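Local coordinates for protein Alpha/beta hydrolase (Streptomyces albidoflavus, PDB 6KSU) that probably catalyses the macrolactamization of non-ribosomal peptides, joining residues of opposite chirality, as a cyclase of the penicillin-binding-protein type, at residues A26-V31 / S58-G63; S50-G55 / A267-L272; V138-E143 / G464-H469; T406-A409 / L413-T416. All coordinates share one frame; numbering follows the deposited sequence.

Interaction 1: residues A26-V31 / S58-G63; sequences AERDAV and SEYATG
Y60 reaches from the edge strand 56-63 to residues 26-31 of helix 23-41, its ring lying beside V31 and its hydroxyl ending at the backbone of R28. CG1 of V31 comes within 3.5 Å of Y60 CE2, meeting the ring obliquely, and the two side chains cross at about a right angle. V31 carries CG1 anti to its backbone N (chi1 161°), which turns that methyl to the tyrosine. The polar end is settled by one hydrogen bond: Y60 OH donates to R28 O over 2.7 Å, approaching well off the C=O direction (114°) and slightly tilted from the carbonyl plane. Helix 23-41 lies along the outermost strand of the central antiparallel sheet, the N-terminal helix packing expected of the serine beta-lactamase and penicillin-binding-protein fold; the axes of the two segments run 19° from parallel, 9.9 Å apart. L49 of the next strand touches both V31 and Y60, and F35, about one turn further along the helix, also packs on Y60. Nearer the strand's start, S58 OG sits against the aliphatic part of R28, 3.3 Å from R28 CG, while the guanidinium leads away from the strand, with E24 as a long, weak ion-pair partner.

Interaction 2: residues S50-G55 / A267-L272; sequences SVYRDG and AARPHL
R269, in the 3-10 turn 269-271 that follows helix 261-268, lays its guanidinium flat on the ring of Y52 in strand 46-53. That strand lies next to the edge strand 56-63 in the central antiparallel sheet of the penicillin-binding-protein and beta-lactamase fold, and the contact joins the 3-10 turn to one face of the sheet. The stacking is close to parallel: ring and guanidinium planes are 12° apart and their centres 4.1 Å apart. The cation-pi component is off-centre, since CZ of R269 stands 33° from the normal of the Y52 ring, and the nearest ring atom beneath it is Y52 CE1 at 3.6 Å. The aliphatic part of the same arginine adds a CH-pi contact, with R269 CD 3.9 Å from the Y52 ring centroid and almost directly above it. Bends at chi2 (-76°) and chi3 fold the arginine so that CD, NE and CZ all lie along the ring.

Among polar contacts, Y52 OH is hydrogen-bonded to D274 OD2, just beyond the turn. Y52 OH also lies over a face of the guanidinium, 3.4 Å from R269 NH2, at too poor an angle for a hydrogen bond. Apolar packing completes the contact around Y52: V265 of the helix touches it, I338 of strand 332-339 touches L272, and the methyl CD1 of L272 meets the ring obliquely, 3.6 Å from Y52 CD2.

Interaction 3: residues V138-E143 / G464-H469; sequences VVDSIE and GGRAMH
D140 and R466 form a salt bridge between the loop 138-143 and the start of strand 466-470. A single carboxylate oxygen, D140 OD2, takes two donors of the arginine. The better bond comes from R466 NE, 3.2 Å from D140 OD2 with an N-H...O angle of 156°; that from R466 NH2 to the same oxygen, at 3.3 Å, is weak. Relative to the guanidinium, the oxygen lies at its edge and in its plane, but NE meets OD2 from above the carboxylate, 68° out of that plane. The carboxylate and guanidinium planes stand 69° apart, so this is not a paired, side-on bridge.

The other carboxylate oxygen, OD1, accepts from N176 N. The trans first torsion of D140 extends its carboxylate to the arginine, and its main chain is held too: D140 N donates to N398 OD1, and D140 O is hydrogen-bonded to T177 OG1. On the arginine side, R466 NH1 makes a weak 3.4 Å bond back to G464 O, so all three guanidinium nitrogens have acceptors. R466 also packs on Y174, which with S83 and K86 is consistent with an SxxK-type active site. The bridge is thus an interdomain contact, joining the C-terminal antiparallel barrel to a loop of the penicillin-binding-protein-like domain close to its likely catalytic groove.

Interaction 4: residues T406-A409 / L413-T416; sequences THDA and LFLT
This is a beta-hairpin contact at the surface of the C-terminal barrel, pairing the end of strand 401-407 with the beginning of strand 413-417 on either side of a short connection. T406 and F414 are an antiparallel hydrogen-bonded pair: T406 N donates to F414 O and F414 N to T406 O, both at 2.9 Å. H407 and L413 follow as a non-hydrogen-bonded pair, where L413 CA makes a C-H...O contact of 3.4 Å to T406 O.

The side chains of T406, F414 and T416 share one face of the hairpin. OG1 of T406 touches F414 CB at 3.6 Å and T416 CG2 at 3.8 Å, and the threonine crosses each neighbour at about a right angle; chi1 of 72° places OG1 between its own N and carbonyl carbon, over the partner strand. At the turn, D408 swings its carboxylate to the ring of F414. Its OD2 lies at the ring edge, near the plane, 3.4 Å from F414 CE2, with the two flat groups 62° apart. The other oxygen, OD1, accepts a hydrogen bond from D412 N. On the opposite face H407 CB only grazes L413 CD2, while L413 packs inward on L425 and L427 of the next strand. Hairpins joined in sequence in this way are the building unit of an up-and-down antiparallel barrel.

In the fold
Interactions 1 and 2 belong to one end of the penicillin-binding-protein-like domain, with centres about 15 Å apart, and meet through the neighbouring strands 46-53 and 56-63: S58 N lies 2.8 Å from V51 O, a probable hydrogen bond, and E27 OE1 and R53 NH1, 3.3 Å apart, form a long, weak ion pair. Interactions 3 and 4 lie across the centre of the chain and both use the eight-stranded barrel, their centres about 23 Å and nearest atoms about 8 Å apart. Interaction 3 borders the probable active site; its centre is about 32 Å from that of interaction 2 and about 38 Å from that of interaction 1. Interaction 4 is enclosed in the chain between 138-143 and 464-469.

Interaction 1: residues A26-V31 / S58-G63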
loop_
_atom_site.group_PDB
_atom_site.type_symbol
_atom_site.label_atom_id
_atom_site.label_comp_id
_atom_site.label_asym_id
_atom_site.label_seq_id
_atom_site.Cartn_x
_atom_site.Cartn_y
_atom_site.Cartn_z
ATOM N N ALA A 26 -19.567 -1.096 25.993
ATOM C CA ALA A 26 -19.254 -2.518 25.957
ATOM C C ALA A 26 -18.396 -2.870 24.740
ATOM O O ALA A 26 -17.465 -3.679 24.842
ATOM C CB ALA A 26 -20.549 -3.337 25.966
ATOM N N GLU A 27 -18.688 -2.265 23.579
ATOM C CA GLU A 27 -17.959 -2.622 22.364
ATOM C C GLU A 27 -16.499 -2.192 22.442
ATOM O O GLU A 27 -15.597 -2.977 22.116
ATOM C CB GLU A 27 -18.627 -2.004 21.141
ATOM C CG GLU A 27 -20.018 -2.503 20.879
ATOM C CD GLU A 27 -20.603 -1.910 19.619
ATOM O OE1 GLU A 27 -20.346 -0.713 19.344
ATOM O OE2 GLU A 27 -21.317 -2.641 18.899
ATOM N N ARG A 28 -16.245 -0.949 22.871
ATOM C CA ARG A 28 -14.864 -0.490 22.996
ATOM C C ARG A 28 -14.087 -1.375 23.957
ATOM O O ARG A 28 -12.898 -1.640 23.748
ATOM C CB ARG A 28 -14.816 0.966 23.467
ATOM C CG ARG A 28 -15.469 1.994 22.542
ATOM C CD ARG A 28 -16.053 3.160 23.359
ATOM N NE ARG A 28 -16.978 3.984 22.581
ATOM C CZ ARG A 28 -18.045 4.599 23.089
ATOM N NH1 ARG A 28 -18.330 4.489 24.382
ATOM N NH2 ARG A 28 -18.829 5.326 22.302
ATOM N N ASP A 29 -14.739 -1.835 25.026
ATOM C CA ASP A 29 -14.088 -2.755 25.954
ATOM C C ASP A 29 -13.758 -4.063 25.270
ATOM O O ASP A 29 -12.649 -4.587 25.413
ATOM C CB ASP A 29 -14.981 -3.004 27.162
ATOM C CG ASP A 29 -15.073 -1.791 28.054
ATOM O OD1 ASP A 29 -14.154 -0.943 27.970
ATOM O OD2 ASP A 29 -16.073 -1.671 28.800
ATOM N N ALA A 30 -14.711 -4.598 24.501
ATOM C CA ALA A 30 -14.456 -5.836 23.779
ATOM C C ALA A 30 -13.338 -5.672 22.765
ATOM O O ALA A 30 -12.567 -6.607 22.543
ATOM C CB ALA A 30 -15.731 -6.319 23.096
ATOM N N VAL A 31 -13.217 -4.503 22.143
ATOM C CA VAL A 31 -12.170 -4.344 21.138
ATOM C C VAL A 31 -10.801 -4.343 21.808
ATOM O O VAL A 31 -9.908 -5.119 21.441
ATOM C CB VAL A 31 -12.406 -3.074 20.298
ATOM C CG1 VAL A 31 -11.123 -2.650 19.581
ATOM C CG2 VAL A 31 -13.497 -3.304 19.290
ATOM N N SER A 58 -11.159 5.624 20.119
ATOM C CA SER A 58 -10.579 4.665 21.054
ATOM C C SER A 58 -9.122 4.470 20.670
ATOM O O SER A 58 -8.824 4.265 19.489
ATOM C CB SER A 58 -11.291 3.306 21.005
ATOM O OG SER A 58 -12.595 3.373 21.551
ATOM N N GLU A 59 -8.222 4.513 21.655
ATOM C CA GLU A 59 -6.788 4.374 21.409
ATOM C C GLU A 59 -6.240 3.246 22.265
ATOM O O GLU A 59 -6.206 3.354 23.495
ATOM C CB GLU A 59 -6.021 5.664 21.710
ATOM C CG GLU A 59 -6.548 6.921 21.055
ATOM C CD GLU A 59 -5.597 8.094 21.257
ATOM O OE1 GLU A 59 -4.735 8.300 20.372
ATOM O OE2 GLU A 59 -5.679 8.786 22.318
ATOM N N TYR A 60 -5.791 2.182 21.616
ATOM C CA TYR A 60 -5.202 1.054 22.306
ATOM C C TYR A 60 -3.736 0.990 21.918
ATOM O O TYR A 60 -3.378 1.305 20.780
ATOM C CB TYR A 60 -5.926 -0.230 21.937
ATOM C CG TYR A 60 -7.449 -0.131 22.000
ATOM C CD1 TYR A 60 -8.143 -0.306 23.201
ATOM C CD2 TYR A 60 -8.195 0.120 20.856
ATOM C CE1 TYR A 60 -9.537 -0.222 23.254
ATOM C CE2 TYR A 60 -9.587 0.201 20.903
ATOM C CZ TYR A 60 -10.255 0.021 22.105
ATOM O OH TYR A 60 -11.639 0.101 22.133
ATOM N N ALA A 61 -2.885 0.621 22.873
ATOM C CA ALA A 61 -1.450 0.560 22.638
ATOM C C ALA A 61 -0.844 -0.354 23.679
ATOM O O ALA A 61 -1.197 -0.260 24.856
ATOM C CB ALA A 61 -0.783 1.932 22.730
ATOM N N THR A 62 0.088 -1.209 23.251
ATOM C CA THR A 62 0.648 -2.193 24.161
ATOM C C THR A 62 2.046 -2.570 23.698
ATOM O O THR A 62 2.435 -2.326 22.548
ATOM C CB THR A 62 -0.265 -3.417 24.245
ATOM O OG1 THR A 62 0.094 -4.228 25.366
ATOM C CG2 THR A 62 -0.203 -4.243 22.932
ATOM N N GLY A 63 2.809 -3.154 24.623
ATOM C CA GLY A 63 4.062 -3.777 24.257
ATOM C C GLY A 63 5.223 -2.810 24.172
ATOM O O GLY A 63 5.216 -1.728 24.751
#

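Interaction 2: residues S50-G55 / A267-L272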
loop_
_atom_site.group_PDB
_atom_site.type_symbol
_atom_site.label_atom_id
_atom_site.label_comp_id
_atom_site.label_asym_id
_atom_site.label_seq_id
_atom_site.Cartn_x
_atom_site.Cartn_y
_atom_site.Cartn_z
ATOM N N SER A 50 -6.192 2.069 16.756
ATOM C CA SER A 50 -7.035 3.225 17.018
ATOM C C SER A 50 -8.293 3.073 16.192
ATOM O O SER A 50 -8.207 2.755 15.011
ATOM C CB SER A 50 -6.306 4.524 16.677
ATOM O OG SER A 50 -5.150 4.669 17.490
ATOM N N VAL A 51 -9.446 3.274 16.818
ATOM C CA VAL A 51 -10.745 3.140 16.169
ATOM C C VAL A 51 -11.535 4.414 16.401
ATOM O O VAL A 51 -11.770 4.796 17.553
ATOM C CB VAL A 51 -11.535 1.945 16.711
ATOM C CG1 VAL A 51 -12.818 1.749 15.916
ATOM C CG2 VAL A 51 -10.664 0.702 16.727
ATOM N N TYR A 52 -11.952 5.069 15.315
ATOM C CA TYR A 52 -12.914 6.153 15.399
ATOM C C TYR A 52 -14.271 5.589 15.006
ATOM O O TYR A 52 -14.416 4.996 13.933
ATOM C CB TYR A 52 -12.513 7.334 14.518
ATOM C CG TYR A 52 -13.505 8.476 14.533
ATOM C CD1 TYR A 52 -13.501 9.447 15.549
ATOM C CD2 TYR A 52 -14.464 8.578 13.537
ATOM C CE1 TYR A 52 -14.436 10.503 15.534
ATOM C CE2 TYR A 52 -15.372 9.587 13.520
ATOM C CZ TYR A 52 -15.367 10.554 14.514
ATOM O OH TYR A 52 -16.312 11.546 14.428
ATOM N N ARG A 53 -15.253 5.745 15.891
ATOM C CA ARG A 53 -16.564 5.151 15.682
ATOM C C ARG A 53 -17.572 5.834 16.599
ATOM O O ARG A 53 -17.296 6.059 17.782
ATOM C CB ARG A 53 -16.525 3.641 15.940
ATOM C CG ARG A 53 -17.880 3.064 16.333
ATOM C CD ARG A 53 -18.034 1.608 15.942
ATOM N NE ARG A 53 -17.286 0.713 16.808
ATOM C CZ ARG A 53 -17.650 -0.541 17.048
ATOM N NH1 ARG A 53 -18.753 -1.028 16.486
ATOM N NH2 ARG A 53 -16.911 -1.308 17.838
ATOM N N ASP A 54 -18.724 6.183 16.035
ATOM C CA ASP A 54 -19.796 6.860 16.766
ATOM C C ASP A 54 -19.343 8.217 17.292
ATOM O O ASP A 54 -19.716 8.634 18.392
ATOM C CB ASP A 54 -20.328 5.980 17.892
ATOM C CG ASP A 54 -21.139 4.816 17.370
ATOM O OD1 ASP A 54 -20.930 3.680 17.838
ATOM O OD2 ASP A 54 -21.985 5.054 16.478
ATOM N N GLY A 55 -18.551 8.920 16.482
ATOM C CA GLY A 55 -18.068 10.244 16.808
ATOM C C GLY A 55 -16.931 10.309 17.808
ATOM O O GLY A 55 -16.484 11.408 18.138
ATOM N N ALA A 267 -6.016 11.416 9.750
ATOM C CA ALA A 267 -5.993 11.720 8.319
ATOM C C ALA A 267 -7.206 11.150 7.589
ATOM O O ALA A 267 -7.585 11.655 6.531
ATOM C CB ALA A 267 -4.702 11.195 7.688
ATOM N N ALA A 268 -7.825 10.107 8.132
ATOM C CA ALA A 268 -9.054 9.564 7.570
ATOM C C ALA A 268 -10.286 10.387 7.926
ATOM O O ALA A 268 -11.324 10.232 7.269
ATOM C CB ALA A 268 -9.248 8.117 8.046
ATOM N N ARG A 269 -10.195 11.265 8.942
ATOM C CA ARG A 269 -11.381 11.983 9.402
ATOM C C ARG A 269 -12.100 12.739 8.291
ATOM O O ARG A 269 -13.330 12.610 8.205
ATOM C CB ARG A 269 -11.008 12.908 10.573
ATOM C CG ARG A 269 -10.529 12.150 11.828
ATOM C CD ARG A 269 -11.682 11.514 12.581
ATOM N NE ARG A 269 -12.813 12.426 12.734
ATOM C CZ ARG A 269 -12.968 13.260 13.756
ATOM N NH1 ARG A 269 -12.061 13.288 14.726
ATOM N NH2 ARG A 269 -14.035 14.054 13.812
ATOM N N PRO A 270 -11.437 13.520 7.421
ATOM C CA PRO A 270 -12.182 14.200 6.338
ATOM C C PRO A 270 -12.878 13.262 5.359
ATOM O O PRO A 270 -13.659 13.747 4.530
ATOM C CB PRO A 270 -11.105 15.036 5.615
ATOM C CG PRO A 270 -9.987 15.134 6.574
ATOM C CD PRO A 270 -10.006 13.877 7.388
ATOM N N HIS A 271 -12.614 11.957 5.400
ATOM C CA HIS A 271 -13.232 11.043 4.454
ATOM C C HIS A 271 -14.588 10.545 4.905
ATOM O O HIS A 271 -15.276 9.896 4.127
ATOM C CB HIS A 271 -12.322 9.837 4.188
ATOM C CG HIS A 271 -11.043 10.209 3.517
ATOM N ND1 HIS A 271 -10.840 10.060 2.164
ATOM C CD2 HIS A 271 -9.908 10.752 4.010
ATOM C CE1 HIS A 271 -9.639 10.507 1.849
ATOM N NE2 HIS A 271 -9.049 10.928 2.954
ATOM N N LEU A 272 -15.004 10.844 6.117
ATOM C CA LEU A 272 -16.186 10.190 6.645
ATOM C C LEU A 272 -17.411 11.064 6.481
ATOM O O LEU A 272 -17.320 12.281 6.277
ATOM C CB LEU A 272 -15.986 9.827 8.112
ATOM C CG LEU A 272 -14.611 9.261 8.448
ATOM C CD1 LEU A 272 -14.452 9.167 9.987
ATOM C CD2 LEU A 272 -14.473 7.898 7.831
#

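Interaction 3: residues V138-E143 / G464-H469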
loop_
_atom_site.group_PDB
_atom_site.type_symbol
_atom_site.label_atom_id
_atom_site.label_comp_id
_atom_site.label_asym_id
_atom_site.label_seq_id
_atom_site.Cartn_x
_atom_site.Cartn_y
_atom_site.Cartn_z
ATOM N N VAL A 138 3.969 2.585 -15.071
ATOM C CA VAL A 138 5.297 2.654 -14.474
ATOM C C VAL A 138 5.626 1.317 -13.816
ATOM O O VAL A 138 4.771 0.686 -13.180
ATOM C CB VAL A 138 5.368 3.816 -13.462
ATOM C CG1 VAL A 138 6.809 4.223 -13.235
ATOM C CG2 VAL A 138 4.536 5.020 -13.947
ATOM N N VAL A 139 6.873 0.877 -13.970
ATOM C CA VAL A 139 7.359 -0.309 -13.275
ATOM C C VAL A 139 7.320 -0.077 -11.759
ATOM O O VAL A 139 7.181 1.057 -11.288
ATOM C CB VAL A 139 8.780 -0.683 -13.736
ATOM C CG1 VAL A 139 8.786 -1.073 -15.214
ATOM C CG2 VAL A 139 9.724 0.474 -13.502
ATOM N N ASP A 140 7.467 -1.147 -10.988
ATOM C CA ASP A 140 7.320 -1.036 -9.541
ATOM C C ASP A 140 8.556 -0.407 -8.892
ATOM O O ASP A 140 8.437 0.589 -8.172
ATOM C CB ASP A 140 7.000 -2.411 -8.948
ATOM C CG ASP A 140 6.831 -2.375 -7.421
ATOM O OD1 ASP A 140 6.611 -1.279 -6.848
ATOM O OD2 ASP A 140 6.919 -3.454 -6.795
ATOM N N SER A 141 9.749 -0.923 -9.182
ATOM C CA SER A 141 10.976 -0.488 -8.526
ATOM C C SER A 141 12.041 -0.137 -9.550
ATOM O O SER A 141 12.256 -0.881 -10.512
ATOM C CB SER A 141 11.520 -1.580 -7.604
ATOM O OG SER A 141 10.474 -2.109 -6.815
ATOM N N ILE A 142 12.727 0.984 -9.310
ATOM C CA ILE A 142 13.833 1.470 -10.131
ATOM C C ILE A 142 14.980 1.861 -9.205
ATOM O O ILE A 142 14.780 2.647 -8.271
ATOM C CB ILE A 142 13.413 2.680 -10.991
ATOM C CG1 ILE A 142 12.593 2.236 -12.194
ATOM C CG2 ILE A 142 14.622 3.460 -11.461
ATOM C CD1 ILE A 142 12.097 3.394 -13.026
ATOM N N GLU A 143 16.177 1.320 -9.461
ATOM C CA GLU A 143 17.382 1.718 -8.735
ATOM C C GLU A 143 17.582 3.224 -8.796
ATOM O O GLU A 143 17.851 3.778 -9.866
ATOM C CB GLU A 143 18.624 1.019 -9.302
ATOM C CG GLU A 143 19.937 1.158 -8.484
ATOM C CD GLU A 143 20.644 2.533 -8.593
ATOM O OE1 GLU A 143 21.466 2.746 -9.524
ATOM O OE2 GLU A 143 20.425 3.382 -7.700
ATOM N N GLY A 464 -0.772 -10.487 -7.534
ATOM C CA GLY A 464 -0.391 -9.599 -6.434
ATOM C C GLY A 464 -0.499 -8.121 -6.794
ATOM O O GLY A 464 0.260 -7.294 -6.289
ATOM N N GLY A 465 -1.418 -7.781 -7.699
ATOM C CA GLY A 465 -1.602 -6.416 -8.160
ATOM C C GLY A 465 -0.481 -5.841 -9.000
ATOM O O GLY A 465 -0.546 -4.662 -9.347
ATOM N N ARG A 466 0.549 -6.613 -9.347
ATOM C CA ARG A 466 1.545 -6.141 -10.301
ATOM C C ARG A 466 1.267 -6.731 -11.681
ATOM O O ARG A 466 0.738 -7.836 -11.796
ATOM C CB ARG A 466 2.965 -6.522 -9.868
ATOM C CG ARG A 466 3.626 -5.471 -8.981
ATOM C CD ARG A 466 3.175 -5.631 -7.530
ATOM N NE ARG A 466 4.052 -4.940 -6.589
ATOM C CZ ARG A 466 3.766 -4.775 -5.299
ATOM N NH1 ARG A 466 2.624 -5.269 -4.825
ATOM N NH2 ARG A 466 4.609 -4.112 -4.492
ATOM N N ALA A 467 1.609 -5.967 -12.725
ATOM C CA ALA A 467 1.626 -6.444 -14.099
ATOM C C ALA A 467 3.060 -6.774 -14.489
ATOM O O ALA A 467 4.021 -6.209 -13.966
ATOM C CB ALA A 467 1.058 -5.404 -15.087
ATOM N N MET A 468 3.198 -7.716 -15.405
ATOM C CA MET A 468 4.491 -8.042 -15.987
ATOM C C MET A 468 4.325 -8.057 -17.493
ATOM O O MET A 468 3.425 -8.723 -18.004
ATOM C CB MET A 468 4.998 -9.388 -15.463
ATOM C CG MET A 468 4.839 -9.500 -13.949
ATOM S SD MET A 468 5.990 -10.549 -13.066
ATOM C CE MET A 468 7.541 -10.211 -13.864
ATOM N N HIS A 469 5.203 -7.344 -18.192
ATOM C CA HIS A 469 5.090 -7.169 -19.631
ATOM C C HIS A 469 5.724 -8.331 -20.399
ATOM O O HIS A 469 6.916 -8.603 -20.250
ATOM C CB HIS A 469 5.763 -5.856 -20.037
ATOM C CG HIS A 469 5.473 -5.445 -21.443
ATOM N ND1 HIS A 469 6.226 -4.504 -22.114
ATOM C CD2 HIS A 469 4.507 -5.843 -22.307
ATOM C CE1 HIS A 469 5.733 -4.339 -23.331
ATOM N NE2 HIS A 469 4.692 -5.141 -23.474
#

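Interaction 4: residues T406-A409 / L413-T416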
loop_
_atom_site.group_PDB
_atom_site.type_symbol
_atom_site.label_atom_id
_atom_site.label_comp_id
_atom_site.label_asym_id
_atom_site.label_seq_id
_atom_site.Cartn_x
_atom_site.Cartn_y
_atom_site.Cartn_z
ATOM N N THR A 406 7.150 -21.490 -19.785
ATOM C CA THR A 406 7.838 -22.464 -20.604
ATOM C C THR A 406 6.975 -23.703 -20.731
ATOM O O THR A 406 5.849 -23.762 -20.233
ATOM C CB THR A 406 9.201 -22.821 -20.008
ATOM O OG1 THR A 406 9.010 -23.620 -18.828
ATOM C CG2 THR A 406 9.979 -21.559 -19.664
ATOM N N HIS A 407 7.527 -24.698 -21.415
ATOM C CA HIS A 407 6.932 -26.018 -21.462
ATOM C C HIS A 407 8.045 -27.049 -21.479
ATOM O O HIS A 407 9.201 -26.740 -21.770
ATOM C CB HIS A 407 5.991 -26.216 -22.663
ATOM C CG HIS A 407 6.627 -25.997 -24.003
ATOM N ND1 HIS A 407 7.510 -24.971 -24.263
ATOM C CD2 HIS A 407 6.459 -26.649 -25.177
ATOM C CE1 HIS A 407 7.872 -25.011 -25.534
ATOM N NE2 HIS A 407 7.248 -26.021 -26.111
ATOM N N ASP A 408 7.689 -28.270 -21.128
ATOM C CA ASP A 408 8.629 -29.373 -21.182
ATOM C C ASP A 408 8.360 -30.202 -22.438
ATOM O O ASP A 408 7.495 -29.878 -23.256
ATOM C CB ASP A 408 8.552 -30.211 -19.903
ATOM C CG ASP A 408 7.195 -30.843 -19.691
ATOM O OD1 ASP A 408 6.293 -30.643 -20.525
ATOM O OD2 ASP A 408 7.023 -31.540 -18.666
ATOM N N ALA A 409 9.109 -31.298 -22.582
ATOM C CA ALA A 409 8.975 -32.146 -23.765
ATOM C C ALA A 409 7.604 -32.806 -23.847
ATOM O O ALA A 409 7.112 -33.058 -24.947
ATOM C CB ALA A 409 10.080 -33.191 -23.780
ATOM N N LEU A 413 2.807 -26.918 -19.274
ATOM C CA LEU A 413 3.213 -25.538 -18.999
ATOM C C LEU A 413 3.856 -25.354 -17.619
ATOM O O LEU A 413 3.353 -25.850 -16.602
ATOM C CB LEU A 413 2.011 -24.599 -19.118
ATOM C CG LEU A 413 1.470 -24.375 -20.527
ATOM C CD1 LEU A 413 0.441 -23.255 -20.519
ATOM C CD2 LEU A 413 2.616 -24.071 -21.474
ATOM N N PHE A 414 4.952 -24.597 -17.589
ATOM C CA PHE A 414 5.630 -24.248 -16.352
ATOM C C PHE A 414 5.865 -22.747 -16.262
ATOM O O PHE A 414 5.880 -22.026 -17.259
ATOM C CB PHE A 414 6.965 -24.993 -16.214
ATOM C CG PHE A 414 6.791 -26.457 -16.039
ATOM C CD1 PHE A 414 6.810 -27.026 -14.769
ATOM C CD2 PHE A 414 6.542 -27.265 -17.142
ATOM C CE1 PHE A 414 6.612 -28.405 -14.591
ATOM C CE2 PHE A 414 6.346 -28.634 -16.987
ATOM C CZ PHE A 414 6.389 -29.211 -15.703
ATOM N N LEU A 415 6.019 -22.284 -15.029
ATOM C CA LEU A 415 6.443 -20.927 -14.732
ATOM C C LEU A 415 7.808 -21.005 -14.060
ATOM O O LEU A 415 7.954 -21.675 -13.037
ATOM C CB LEU A 415 5.416 -20.246 -13.834
ATOM C CG LEU A 415 5.339 -18.726 -13.820
ATOM C CD1 LEU A 415 4.618 -18.275 -15.038
ATOM C CD2 LEU A 415 4.611 -18.265 -12.565
ATOM N N THR A 416 8.805 -20.350 -14.641
ATOM C CA THR A 416 10.150 -20.397 -14.092
ATOM C C THR A 416 10.540 -19.016 -13.573
ATOM O O THR A 416 10.001 -17.983 -13.986
ATOM C CB THR A 416 11.174 -20.886 -15.124
ATOM O OG1 THR A 416 11.235 -19.956 -16.203
ATOM C CG2 THR A 416 10.774 -22.261 -15.692
#